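Local coordinates for protein (alpha-2u-globulin) (Rattus norvegicus, PDB 2A2U) that probably binds small lipophilic ligands inside a lipocalin beta-barrel, among them a compound that induces hyaline droplets, at residues S23-N28 with T108-K113; Y119-L124 with E151-L156; R76-G81 with K172-L177; S56-M61 with N166-T171. One frame throughout, in Å; residues are numbered along the deposited sequence.

Interaction 1: residues S23-N28 with T108-K113; sequences SSTRGN and TFTILK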
loop_
_atom_site.group_PDB
_atom_site.type_symbol
_atom_site.label_atom_id
_atom_site.label_comp_id
_atom_site.label_asym_id
_atom_site.label_seq_id
_atom_site.Cartn_x
_atom_site.Cartn_y
_atom_site.Cartn_z
ATOM N N SER A 23 19.605 10.869 -18.466
ATOM C CA SER A 23 18.869 11.636 -17.475
ATOM C C SER A 23 17.386 11.489 -17.719
ATOM O O SER A 23 16.949 11.498 -18.869
ATOM C CB SER A 23 19.268 13.101 -17.586
ATOM O OG SER A 23 18.555 13.902 -16.671
ATOM N N SER A 24 16.619 11.314 -16.645
ATOM C CA SER A 24 15.168 11.155 -16.761
ATOM C C SER A 24 14.581 12.485 -17.181
ATOM O O SER A 24 13.716 12.540 -18.055
ATOM C CB SER A 24 14.533 10.668 -15.443
ATOM O OG SER A 24 14.459 11.694 -14.467
ATOM N N THR A 25 15.109 13.553 -16.594
ATOM C CA THR A 25 14.667 14.905 -16.903
ATOM C C THR A 25 15.051 15.234 -18.352
ATOM O O THR A 25 14.215 15.701 -19.128
ATOM C CB THR A 25 15.282 15.945 -15.921
ATOM O OG1 THR A 25 16.701 16.027 -16.109
ATOM C CG2 THR A 25 15.010 15.542 -14.477
ATOM N N ARG A 26 16.290 14.916 -18.728
ATOM C CA ARG A 26 16.781 15.154 -20.088
ATOM C C ARG A 26 15.948 14.315 -21.065
ATOM O O ARG A 26 15.809 14.666 -22.236
ATOM C CB ARG A 26 18.264 14.754 -20.188
ATOM C CG ARG A 26 19.091 15.468 -21.269
ATOM C CD ARG A 26 20.517 14.903 -21.400
ATOM N NE ARG A 26 21.295 14.944 -20.159
ATOM C CZ ARG A 26 22.143 13.991 -19.767
ATOM N NH1 ARG A 26 22.337 12.903 -20.508
ATOM N NH2 ARG A 26 22.821 14.128 -18.635
ATOM N N GLY A 27 15.386 13.214 -20.570
ATOM C CA GLY A 27 14.581 12.345 -21.411
ATOM C C GLY A 27 15.440 11.649 -22.445
ATOM O O GLY A 27 15.370 11.961 -23.634
ATOM N N ASN A 28 16.273 10.726 -21.976
ATOM C CA ASN A 28 17.181 9.953 -22.822
ATOM C C ASN A 28 17.668 8.754 -22.021
ATOM O O ASN A 28 18.377 7.886 -22.535
ATOM C CB ASN A 28 18.372 10.808 -23.276
ATOM C CG ASN A 28 19.109 11.466 -22.120
ATOM O OD1 ASN A 28 18.653 11.452 -20.976
ATOM N ND2 ASN A 28 20.246 12.073 -22.426
ATOM N N THR A 108 8.697 13.654 -4.595
ATOM C CA THR A 108 8.782 13.688 -6.040
ATOM C C THR A 108 10.270 13.705 -6.361
ATOM O O THR A 108 11.009 14.551 -5.855
ATOM C CB THR A 108 8.087 14.931 -6.605
ATOM O OG1 THR A 108 6.681 14.674 -6.707
ATOM C CG2 THR A 108 8.618 15.285 -7.971
ATOM N N PHE A 109 10.729 12.729 -7.135
ATOM C CA PHE A 109 12.140 12.679 -7.494
ATOM C C PHE A 109 12.404 12.396 -8.956
ATOM O O PHE A 109 11.531 11.909 -9.668
ATOM C CB PHE A 109 12.907 11.690 -6.619
ATOM C CG PHE A 109 12.535 10.260 -6.838
ATOM C CD1 PHE A 109 13.149 9.509 -7.835
ATOM C CD2 PHE A 109 11.612 9.646 -6.011
ATOM C CE1 PHE A 109 12.846 8.163 -8.012
ATOM C CE2 PHE A 109 11.301 8.308 -6.174
ATOM C CZ PHE A 109 11.926 7.557 -7.178
ATOM N N THR A 110 13.603 12.758 -9.405
ATOM C CA THR A 110 14.023 12.544 -10.785
ATOM C C THR A 110 15.451 12.028 -10.823
ATOM O O THR A 110 16.194 12.154 -9.854
ATOM C CB THR A 110 13.975 13.840 -11.605
ATOM O OG1 THR A 110 14.725 14.861 -10.938
ATOM C CG2 THR A 110 12.557 14.308 -11.781
ATOM N N ILE A 111 15.810 11.404 -11.937
ATOM C CA ILE A 111 17.150 10.876 -12.137
ATOM C C ILE A 111 17.910 11.983 -12.831
ATOM O O ILE A 111 17.726 12.241 -14.018
ATOM C CB ILE A 111 17.108 9.597 -12.977
ATOM C CG1 ILE A 111 16.287 8.547 -12.227
ATOM C CG2 ILE A 111 18.506 9.083 -13.226
ATOM C CD1 ILE A 111 15.968 7.311 -13.015
ATOM N N LEU A 112 18.709 12.680 -12.042
ATOM C CA LEU A 112 19.480 13.815 -12.504
ATOM C C LEU A 112 20.579 13.468 -13.497
ATOM O O LEU A 112 20.657 14.075 -14.565
ATOM C CB LEU A 112 20.071 14.544 -11.300
ATOM C CG LEU A 112 20.102 16.063 -11.364
ATOM C CD1 LEU A 112 18.702 16.581 -11.609
ATOM C CD2 LEU A 112 20.647 16.614 -10.063
ATOM N N LYS A 113 21.429 12.505 -13.143
ATOM C CA LYS A 113 22.536 12.094 -14.007
ATOM C C LYS A 113 22.995 10.676 -13.678
ATOM O O LYS A 113 23.045 10.293 -12.516
ATOM C CB LYS A 113 23.702 13.082 -13.870
ATOM C CG LYS A 113 24.862 12.832 -14.819
ATOM C CD LYS A 113 25.922 13.924 -14.710
ATOM C CE LYS A 113 25.496 15.207 -15.416
ATOM N NZ LYS A 113 25.447 15.058 -16.906
#
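Ser-24 grips both backbone polar atoms of Ile-111 at once. Its own N donates to Ile-111 O at 3.0 Å, and its OG takes the hydrogen of Ile-111 N at 2.9 Å. Ser-24 OG sits between its backbone N and carbonyl carbon (chi1 75°), which leaves OG beside its own N, so that both face Ile-111. The same hydroxyl is also bonded to Gly-97 O. Ser-23 works differently. Its OG lies 3.0 Å from Leu-112 O and 3.2 Å from Ile-111 O, and its single proton could serve either carbonyl. Two donors meet it from its own turn: Thr-25 OG1 at 2.9 Å and Arg-26 N at 3.2 Å, the latter nearly straight at 169°. With an alanine at Ser-23, Arg-26 N and Thr-25 OG1 would probably lose their acceptor, and the strand carbonyls a hydroxyl donor. Thr-25 adds a methyl contact, CG2 to Thr-110 CB at 3.5 Å, the two side chains crossing at about a right angle. Further out, the poorly ordered Arg-26 brings NH2 near Lys-113 NZ. The Glu-21 carboxylate makes a long, weak ion pair with Lys-113 NZ and may ease the repulsion; Glu-21 O takes a weak hydrogen bond from Arg-26 NH1. Leu-112 and Lys-113 form a classic beta bulge opposite Met-121. The N-terminal turn, with its ST motif, is set against barrel strand 106-114, as in other lipocalins.

Interaction 2: residues Y119-L124 with E151-L156; sequences YVMFHL and EKFAKL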
loop_
_atom_site.group_PDB
_atom_site.type_symbol
_atom_site.label_atom_id
_atom_site.label_comp_id
_atom_site.label_asym_id
_atom_site.label_seq_id
_atom_site.Cartn_x
_atom_site.Cartn_y
_atom_site.Cartn_z
ATOM N N TYR A 119 27.715 5.497 -11.258
ATOM C CA TYR A 119 26.931 6.373 -10.405
ATOM C C TYR A 119 25.524 6.706 -10.911
ATOM O O TYR A 119 25.163 6.440 -12.061
ATOM C CB TYR A 119 27.703 7.681 -10.183
ATOM C CG TYR A 119 27.805 8.540 -11.428
ATOM C CD1 TYR A 119 28.762 8.278 -12.403
ATOM C CD2 TYR A 119 26.908 9.585 -11.653
ATOM C CE1 TYR A 119 28.820 9.038 -13.574
ATOM C CE2 TYR A 119 26.955 10.346 -12.816
ATOM C CZ TYR A 119 27.907 10.068 -13.775
ATOM O OH TYR A 119 27.936 10.797 -14.945
ATOM N N VAL A 120 24.736 7.271 -10.002
ATOM C CA VAL A 120 23.387 7.738 -10.289
ATOM C C VAL A 120 23.071 8.817 -9.269
ATOM O O VAL A 120 23.260 8.632 -8.071
ATOM C CB VAL A 120 22.309 6.619 -10.273
ATOM C CG1 VAL A 120 22.121 6.033 -8.882
ATOM C CG2 VAL A 120 21.002 7.176 -10.796
ATOM N N MET A 121 22.713 9.989 -9.772
ATOM C CA MET A 121 22.388 11.124 -8.926
ATOM C C MET A 121 20.883 11.365 -9.002
ATOM O O MET A 121 20.311 11.505 -10.088
ATOM C CB MET A 121 23.158 12.366 -9.389
ATOM C CG MET A 121 24.641 12.115 -9.617
ATOM S SD MET A 121 25.561 13.563 -10.116
ATOM C CE MET A 121 27.222 13.014 -9.827
ATOM N N PHE A 122 20.233 11.328 -7.845
ATOM C CA PHE A 122 18.799 11.554 -7.773
ATOM C C PHE A 122 18.572 12.905 -7.125
ATOM O O PHE A 122 19.357 13.344 -6.293
ATOM C CB PHE A 122 18.123 10.496 -6.902
ATOM C CG PHE A 122 18.042 9.128 -7.522
ATOM C CD1 PHE A 122 16.986 8.800 -8.355
ATOM C CD2 PHE A 122 18.970 8.143 -7.198
ATOM C CE1 PHE A 122 16.850 7.517 -8.849
ATOM C CE2 PHE A 122 18.844 6.860 -7.688
ATOM C CZ PHE A 122 17.782 6.545 -8.513
ATOM N N HIS A 123 17.493 13.565 -7.520
ATOM C CA HIS A 123 17.121 14.848 -6.944
ATOM C C HIS A 123 15.692 14.683 -6.439
ATOM O O HIS A 123 14.788 14.349 -7.203
ATOM C CB HIS A 123 17.186 15.958 -7.983
ATOM C CG HIS A 123 16.691 17.273 -7.471
ATOM N ND1 HIS A 123 15.490 17.813 -7.856
ATOM C CD2 HIS A 123 17.212 18.120 -6.552
ATOM C CE1 HIS A 123 15.280 18.937 -7.195
ATOM N NE2 HIS A 123 16.316 19.144 -6.393
ATOM N N LEU A 124 15.489 14.930 -5.155
ATOM C CA LEU A 124 14.182 14.758 -4.549
ATOM C C LEU A 124 13.648 15.955 -3.784
ATOM O O LEU A 124 14.388 16.628 -3.072
ATOM C CB LEU A 124 14.219 13.537 -3.616
ATOM C CG LEU A 124 13.085 13.314 -2.606
ATOM C CD1 LEU A 124 12.939 11.850 -2.319
ATOM C CD2 LEU A 124 13.316 14.075 -1.311
ATOM N N GLU A 151 32.977 15.341 -6.779
ATOM C CA GLU A 151 33.099 16.780 -7.010
ATOM C C GLU A 151 31.962 17.262 -7.890
ATOM O O GLU A 151 31.332 18.274 -7.593
ATOM C CB GLU A 151 34.417 17.113 -7.697
ATOM C CG GLU A 151 35.318 18.048 -6.917
ATOM C CD GLU A 151 34.694 19.397 -6.621
ATOM O OE1 GLU A 151 33.940 19.934 -7.462
ATOM O OE2 GLU A 151 34.992 19.938 -5.542
ATOM N N LYS A 152 31.745 16.559 -8.999
ATOM C CA LYS A 152 30.680 16.876 -9.944
ATOM C C LYS A 152 29.358 16.955 -9.189
ATOM O O LYS A 152 28.529 17.826 -9.447
ATOM C CB LYS A 152 30.605 15.791 -11.025
ATOM C CG LYS A 152 29.276 15.733 -11.779
ATOM C CD LYS A 152 29.251 14.614 -12.814
ATOM C CE LYS A 152 30.166 14.930 -13.986
ATOM N NZ LYS A 152 30.199 13.882 -15.056
ATOM N N PHE A 153 29.178 16.035 -8.247
ATOM C CA PHE A 153 27.973 15.984 -7.444
ATOM C C PHE A 153 27.926 17.177 -6.505
ATOM O O PHE A 153 26.884 17.806 -6.360
ATOM C CB PHE A 153 27.915 14.668 -6.659
ATOM C CG PHE A 153 26.735 14.564 -5.732
ATOM C CD1 PHE A 153 25.451 14.366 -6.229
ATOM C CD2 PHE A 153 26.907 14.692 -4.360
ATOM C CE1 PHE A 153 24.362 14.301 -5.372
ATOM C CE2 PHE A 153 25.820 14.628 -3.499
ATOM C CZ PHE A 153 24.547 14.435 -4.009
ATOM N N ALA A 154 29.058 17.486 -5.877
ATOM C CA ALA A 154 29.147 18.613 -4.952
ATOM C C ALA A 154 28.734 19.897 -5.656
ATOM O O ALA A 154 28.115 20.765 -5.053
ATOM C CB ALA A 154 30.559 18.743 -4.407
ATOM N N LYS A 155 29.066 19.996 -6.939
ATOM C CA LYS A 155 28.721 21.159 -7.745
ATOM C C LYS A 155 27.219 21.237 -8.017
ATOM O O LYS A 155 26.606 22.286 -7.831
ATOM C CB LYS A 155 29.499 21.150 -9.062
ATOM C CG LYS A 155 30.972 21.477 -8.895
ATOM C CD LYS A 155 31.713 21.379 -10.216
ATOM C CE LYS A 155 33.173 21.778 -10.059
ATOM N NZ LYS A 155 33.962 21.474 -11.286
ATOM N N LEU A 156 26.624 20.130 -8.455
ATOM C CA LEU A 156 25.191 20.101 -8.730
ATOM C C LEU A 156 24.402 20.498 -7.489
ATOM O O LEU A 156 23.381 21.162 -7.592
ATOM C CB LEU A 156 24.759 18.713 -9.185
ATOM C CG LEU A 156 25.302 18.207 -10.511
ATOM C CD1 LEU A 156 24.760 16.821 -10.789
ATOM C CD2 LEU A 156 24.894 19.151 -11.601
#
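Met-121 meets Phe-153 and Lys-152 and has the largest share of this contact. Like Tyr-119, it points toward the helix. Its CG stands anti to the carbonyl carbon (chi1 -48°), and chi2 and chi3 are both extended, which carries SD and CE across to the helix. SD arrives at the edge of the Phe-153 ring, 5.3 Å from the ring centroid and 85° off the ring normal. This is a Met-aromatic contact made in the plane of the ring and not over its face. CE goes on past the ring and lands on Phe-153 CB at 3.6 Å. The two side chains slide past each other in opposite directions. One helical turn later, Leu-156 crosses the thioether at about a right angle and sets CD1 3.4 Å from Met-121 SD. Lys-152 lends only its aliphatic part to the methionine: its CG is 3.9 Å from Met-121 CE. Its amino group is salt-bridged to Glu-21 and comes no nearer than 3.8 Å to Tyr-119 OH. Phe-153 also touches Val-42 on strand 36-44, so the helix leans on more than one strand. The segment axes approach to 10.6 Å and run nearly parallel, at 11°. A helix packed on the outside of the barrel in this way is the C-terminal helix of the lipocalin fold.

Interaction 3: residues R76-G81 with K172-L177; sequences RIKENG and KTDRCL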
loop_
_atom_site.group_PDB
_atom_site.type_symbol
_atom_site.label_atom_id
_atom_site.label_comp_id
_atom_site.label_asym_id
_atom_site.label_seq_id
_atom_site.Cartn_x
_atom_site.Cartn_y
_atom_site.Cartn_z
ATOM N N ARG A 76 18.593 0.230 3.877
ATOM C CA ARG A 76 18.646 0.107 5.326
ATOM C C ARG A 76 18.631 1.464 5.975
ATOM O O ARG A 76 19.043 2.460 5.382
ATOM C CB ARG A 76 19.890 -0.647 5.780
ATOM C CG ARG A 76 19.823 -2.116 5.529
ATOM C CD ARG A 76 20.524 -2.885 6.614
ATOM N NE ARG A 76 20.961 -4.184 6.128
ATOM C CZ ARG A 76 22.097 -4.376 5.464
ATOM N NH1 ARG A 76 22.912 -3.351 5.216
ATOM N NH2 ARG A 76 22.392 -5.580 4.991
ATOM N N ILE A 77 18.168 1.495 7.213
ATOM C CA ILE A 77 18.104 2.737 7.948
ATOM C C ILE A 77 18.302 2.434 9.424
ATOM O O ILE A 77 17.777 1.453 9.936
ATOM C CB ILE A 77 16.768 3.463 7.687
ATOM C CG1 ILE A 77 16.782 4.834 8.344
ATOM C CG2 ILE A 77 15.601 2.646 8.190
ATOM C CD1 ILE A 77 15.707 5.738 7.834
ATOM N N LYS A 78 19.118 3.243 10.086
ATOM C CA LYS A 78 19.408 3.058 11.498
ATOM C C LYS A 78 18.383 3.808 12.335
ATOM O O LYS A 78 18.465 5.027 12.485
ATOM C CB LYS A 78 20.800 3.591 11.795
ATOM C CG LYS A 78 21.580 2.780 12.782
ATOM C CD LYS A 78 22.953 3.394 12.926
ATOM C CE LYS A 78 23.917 2.472 13.641
ATOM N NZ LYS A 78 25.268 3.095 13.719
ATOM N N GLU A 79 17.389 3.082 12.828
ATOM C CA GLU A 79 16.340 3.664 13.655
ATOM C C GLU A 79 16.695 3.271 15.086
ATOM O O GLU A 79 16.570 2.099 15.458
ATOM C CB GLU A 79 14.974 3.074 13.280
ATOM C CG GLU A 79 14.641 3.096 11.787
ATOM C CD GLU A 79 13.560 2.092 11.425
ATOM O OE1 GLU A 79 13.280 1.187 12.236
ATOM O OE2 GLU A 79 12.992 2.191 10.321
ATOM N N ASN A 80 17.209 4.231 15.855
ATOM C CA ASN A 80 17.597 4.000 17.249
ATOM C C ASN A 80 18.676 2.933 17.394
ATOM O O ASN A 80 18.475 1.909 18.054
ATOM C CB ASN A 80 16.368 3.657 18.099
ATOM C CG ASN A 80 15.332 4.753 18.071
ATOM O OD1 ASN A 80 15.612 5.889 18.452
ATOM N ND2 ASN A 80 14.134 4.427 17.605
ATOM N N GLY A 81 19.818 3.184 16.756
ATOM C CA GLY A 81 20.939 2.266 16.816
ATOM C C GLY A 81 20.634 0.883 16.283
ATOM O O GLY A 81 21.333 -0.077 16.615
ATOM N N LYS A 172 32.374 7.388 4.989
ATOM C CA LYS A 172 33.197 7.360 6.164
ATOM C C LYS A 172 32.504 6.817 7.416
ATOM O O LYS A 172 33.168 6.302 8.318
ATOM C CB LYS A 172 33.771 8.744 6.376
ATOM C CG LYS A 172 34.750 9.225 5.355
ATOM C CD LYS A 172 34.383 10.576 4.603
ATOM C CE LYS A 172 35.691 11.337 4.193
ATOM N NZ LYS A 172 35.549 12.809 4.155
ATOM N N THR A 173 31.171 6.788 7.379
ATOM C CA THR A 173 30.351 6.280 8.482
ATOM C C THR A 173 29.833 4.845 8.292
ATOM O O THR A 173 30.133 4.183 7.292
ATOM C CB THR A 173 29.118 7.190 8.734
ATOM O OG1 THR A 173 28.070 6.871 7.806
ATOM C CG2 THR A 173 29.485 8.661 8.561
ATOM N N ASP A 174 29.074 4.367 9.279
ATOM C CA ASP A 174 28.498 3.029 9.217
ATOM C C ASP A 174 27.238 3.083 8.390
ATOM O O ASP A 174 26.232 3.663 8.807
ATOM C CB ASP A 174 28.145 2.491 10.606
ATOM C CG ASP A 174 27.360 1.183 10.542
ATOM O OD1 ASP A 174 27.709 0.315 9.710
ATOM O OD2 ASP A 174 26.391 1.022 11.313
ATOM N N ARG A 175 27.295 2.465 7.222
ATOM C CA ARG A 175 26.154 2.429 6.340
ATOM C C ARG A 175 25.423 1.123 6.593
ATOM O O ARG A 175 25.039 0.405 5.672
ATOM C CB ARG A 175 26.627 2.561 4.902
ATOM C CG ARG A 175 27.181 3.942 4.631
ATOM C CD ARG A 175 27.717 4.064 3.232
ATOM N NE ARG A 175 29.049 3.487 3.111
ATOM C CZ ARG A 175 29.654 3.259 1.953
ATOM N NH1 ARG A 175 29.044 3.554 0.807
ATOM N NH2 ARG A 175 30.881 2.759 1.938
ATOM N N CYS A 176 25.230 0.838 7.874
ATOM C CA CYS A 176 24.568 -0.374 8.309
ATOM C C CYS A 176 25.134 -1.636 7.706
ATOM O O CYS A 176 24.452 -2.666 7.653
ATOM C CB CYS A 176 23.090 -0.304 8.018
ATOM S SG CYS A 176 22.254 0.660 9.308
ATOM N N LEU A 177 26.363 -1.559 7.217
ATOM C CA LEU A 177 26.989 -2.733 6.642
ATOM C C LEU A 177 27.387 -3.657 7.789
ATOM O O LEU A 177 27.023 -4.850 7.734
ATOM C CB LEU A 177 28.200 -2.337 5.801
ATOM C CG LEU A 177 27.850 -1.933 4.366
ATOM C CD1 LEU A 177 28.939 -1.072 3.767
ATOM C CD2 LEU A 177 27.611 -3.181 3.529
#
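Arg-76 runs beside Cys-176 from its first carbon to its guanidinium. CB lies 3.9 Å from Cys-176 CB. CG stands anti to the carbonyl carbon (chi1 -74°), and a bend at chi2 (-145°) keeps the chain close to the cysteine, so that CD also comes within 3.9 Å of Cys-176 CB. NE looks to a different partner, Glu-85, in a long and weak ion pair. CZ passes 3.6 Å from Cys-176 O. NH1 ends 3.0 Å from Cys-176 O, but the angle is too poor for a hydrogen bond, and the attraction is probably mainly electrostatic. Swapping Arg-76 for a serine would probably uncover Cys-176 CB and leave its carbonyl without a nearby positive charge. Lys-78 lies alongside the sulfur, its CB 4.1 Å from Cys-176 SG. Its extended chain then reaches Asp-174, where NZ and OD2 form a salt bridge at 3.4 Å. The bond is weak, and the side chains cross at about a right angle. Cys-176 SG is bonded to Cys-83 SG, at the start of the next strand, 83-92. This disulfide ties the C-terminal tail to the barrel wall, as is characteristic of many lipocalins.

Interaction 4: residues S56-M61 with N166-T171; sequences SMRVFM and NIIDLT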
loop_
_atom_site.group_PDB
_atom_site.type_symbol
_atom_site.label_atom_id
_atom_site.label_comp_id
_atom_site.label_asym_id
_atom_site.label_seq_id
_atom_site.Cartn_x
_atom_site.Cartn_y
_atom_site.Cartn_z
ATOM N N SER A 56 15.386 10.744 8.786
ATOM C CA SER A 56 14.644 9.829 7.925
ATOM C C SER A 56 15.236 9.686 6.532
ATOM O O SER A 56 15.087 8.646 5.902
ATOM C CB SER A 56 13.194 10.284 7.796
ATOM O OG SER A 56 13.097 11.480 7.038
ATOM N N MET A 57 15.880 10.740 6.040
ATOM C CA MET A 57 16.460 10.705 4.706
ATOM C C MET A 57 17.879 10.126 4.641
ATOM O O MET A 57 18.415 9.902 3.548
ATOM C CB MET A 57 16.395 12.089 4.059
ATOM C CG MET A 57 14.982 12.637 3.881
ATOM S SD MET A 57 13.874 11.537 2.977
ATOM C CE MET A 57 12.263 12.081 3.683
ATOM N N ARG A 58 18.494 9.890 5.799
ATOM C CA ARG A 58 19.831 9.291 5.826
ATOM C C ARG A 58 19.655 7.788 5.598
ATOM O O ARG A 58 19.708 6.993 6.535
ATOM C CB ARG A 58 20.536 9.533 7.167
ATOM C CG ARG A 58 21.917 8.873 7.241
ATOM C CD ARG A 58 22.557 8.990 8.611
ATOM N NE ARG A 58 23.457 10.134 8.711
ATOM C CZ ARG A 58 24.773 10.039 8.882
ATOM N NH1 ARG A 58 25.353 8.846 8.976
ATOM N NH2 ARG A 58 25.513 11.139 8.954
ATOM N N VAL A 59 19.392 7.417 4.352
ATOM C CA VAL A 59 19.176 6.021 4.002
ATOM C C VAL A 59 20.391 5.404 3.327
ATOM O O VAL A 59 21.093 6.057 2.555
ATOM C CB VAL A 59 17.920 5.830 3.094
ATOM C CG1 VAL A 59 16.726 6.548 3.697
ATOM C CG2 VAL A 59 18.194 6.305 1.674
ATOM N N PHE A 60 20.623 4.132 3.630
ATOM C CA PHE A 60 21.738 3.391 3.084
ATOM C C PHE A 60 21.214 2.416 2.037
ATOM O O PHE A 60 20.791 1.305 2.342
ATOM C CB PHE A 60 22.452 2.661 4.218
ATOM C CG PHE A 60 22.814 3.554 5.370
ATOM C CD1 PHE A 60 23.496 4.746 5.152
ATOM C CD2 PHE A 60 22.470 3.211 6.671
ATOM C CE1 PHE A 60 23.835 5.586 6.209
ATOM C CE2 PHE A 60 22.807 4.050 7.739
ATOM C CZ PHE A 60 23.491 5.240 7.498
ATOM N N MET A 61 21.242 2.856 0.790
ATOM C CA MET A 61 20.752 2.069 -0.330
ATOM C C MET A 61 21.443 0.721 -0.450
ATOM O O MET A 61 22.577 0.552 -0.003
ATOM C CB MET A 61 20.928 2.874 -1.618
ATOM C CG MET A 61 20.173 2.340 -2.845
ATOM S SD MET A 61 18.365 2.122 -2.590
ATOM C CE MET A 61 18.009 3.695 -1.594
ATOM N N ASN A 166 26.207 21.261 3.838
ATOM C CA ASN A 166 25.121 20.303 3.991
ATOM C C ASN A 166 25.268 19.057 3.135
ATOM O O ASN A 166 24.344 18.256 3.019
ATOM C CB ASN A 166 23.792 21.000 3.750
ATOM C CG ASN A 166 23.541 22.102 4.754
ATOM O OD1 ASN A 166 23.726 21.911 5.953
ATOM N ND2 ASN A 166 23.162 23.276 4.267
ATOM N N ILE A 167 26.446 18.902 2.543
ATOM C CA ILE A 167 26.757 17.744 1.717
ATOM C C ILE A 167 27.481 16.763 2.634
ATOM O O ILE A 167 28.531 17.083 3.168
ATOM C CB ILE A 167 27.669 18.133 0.541
ATOM C CG1 ILE A 167 27.043 19.289 -0.240
ATOM C CG2 ILE A 167 27.824 16.970 -0.405
ATOM C CD1 ILE A 167 27.834 19.722 -1.470
ATOM N N ILE A 168 26.895 15.595 2.860
ATOM C CA ILE A 168 27.488 14.598 3.746
ATOM C C ILE A 168 27.980 13.353 3.023
ATOM O O ILE A 168 27.249 12.758 2.240
ATOM C CB ILE A 168 26.495 14.176 4.850
ATOM C CG1 ILE A 168 26.140 15.379 5.733
ATOM C CG2 ILE A 168 27.090 13.056 5.689
ATOM C CD1 ILE A 168 25.155 15.080 6.864
ATOM N N ASP A 169 29.237 12.990 3.270
ATOM C CA ASP A 169 29.856 11.811 2.667
ATOM C C ASP A 169 29.647 10.630 3.618
ATOM O O ASP A 169 30.315 10.525 4.652
ATOM C CB ASP A 169 31.354 12.070 2.436
ATOM C CG ASP A 169 32.054 10.933 1.687
ATOM O OD1 ASP A 169 31.477 9.837 1.540
ATOM O OD2 ASP A 169 33.201 11.138 1.238
ATOM N N LEU A 170 28.736 9.732 3.247
ATOM C CA LEU A 170 28.411 8.577 4.073
ATOM C C LEU A 170 29.422 7.443 4.029
ATOM O O LEU A 170 29.316 6.510 4.827
ATOM C CB LEU A 170 27.039 8.019 3.702
ATOM C CG LEU A 170 25.801 8.901 3.817
ATOM C CD1 LEU A 170 24.593 8.105 3.379
ATOM C CD2 LEU A 170 25.624 9.373 5.240
ATOM N N THR A 171 30.385 7.507 3.109
ATOM C CA THR A 171 31.387 6.447 2.993
ATOM C C THR A 171 32.276 6.320 4.217
ATOM O O THR A 171 32.869 5.274 4.451
ATOM C CB THR A 171 32.284 6.627 1.768
ATOM O OG1 THR A 171 32.986 7.869 1.866
ATOM C CG2 THR A 171 31.462 6.597 0.506
#
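Leu-170 forks between Arg-58 and Phe-60, one methyl to each. Its CG is anti to its carbonyl carbon (chi1 -60°) and chi2 is extended, which aims the fork at the other segment. CD2 sits over the centre of one face of the Arg-58 guanidinium, 3.7 Å above its plane. CD1 instead meets the edge of the Phe-60 ring, 3.9 Å from CE1. Arg-58 leaves its backbone straight and then bends at chi3 (-95°), and this turn presents its flat face to the leucine. Its NE is hydrogen-bonded to Ile-51 O, which probably helps to fix the rotation of the group. Ile-168 CG2 approaches Arg-58 NH2 obliquely, at 4.1 Å. The Phe-60 ring has Arg-58 O over one face, 4.2 Å above its plane. Beside Leu-170, Asp-169 closes an Asx turn: OD1 accepts from Thr-171 N at 3.0 Å and from Thr-171 OG1, both from the same face of the carboxylate. Asp-169 OD2 is salt-bridged to Lys-150 of helix 147-158. Strand 36-44 pairs with both 60-67 and 167-169, and Leu-170 also touches its Ser-40 and Val-43.

In the fold
All four contacts reach one curled antiparallel sheet, the lipocalin barrel. Interactions 1 and 2, with centres about 11 Å apart, lie on the neighbouring strands 106-114 and 119-128, joined by probable backbone hydrogen bonds from Leu-112 and Lys-113 to Met-121. Interactions 3 and 4, about 10 Å between centres, use neighbours 70-78 and 60-67. Interactions 1 and 3, centres about 28 Å apart, lie on opposite sides of the chain's centre. Interaction 1 closes before interaction 2 opens; 1, 3 and 4 cross one another along the chain. Interaction 2 is nested inside 3 and 4 and meets 4 where Ala-154 packs on Ile-167. Together they fasten N-terminal turn, helix and C-terminal tail to the barrel.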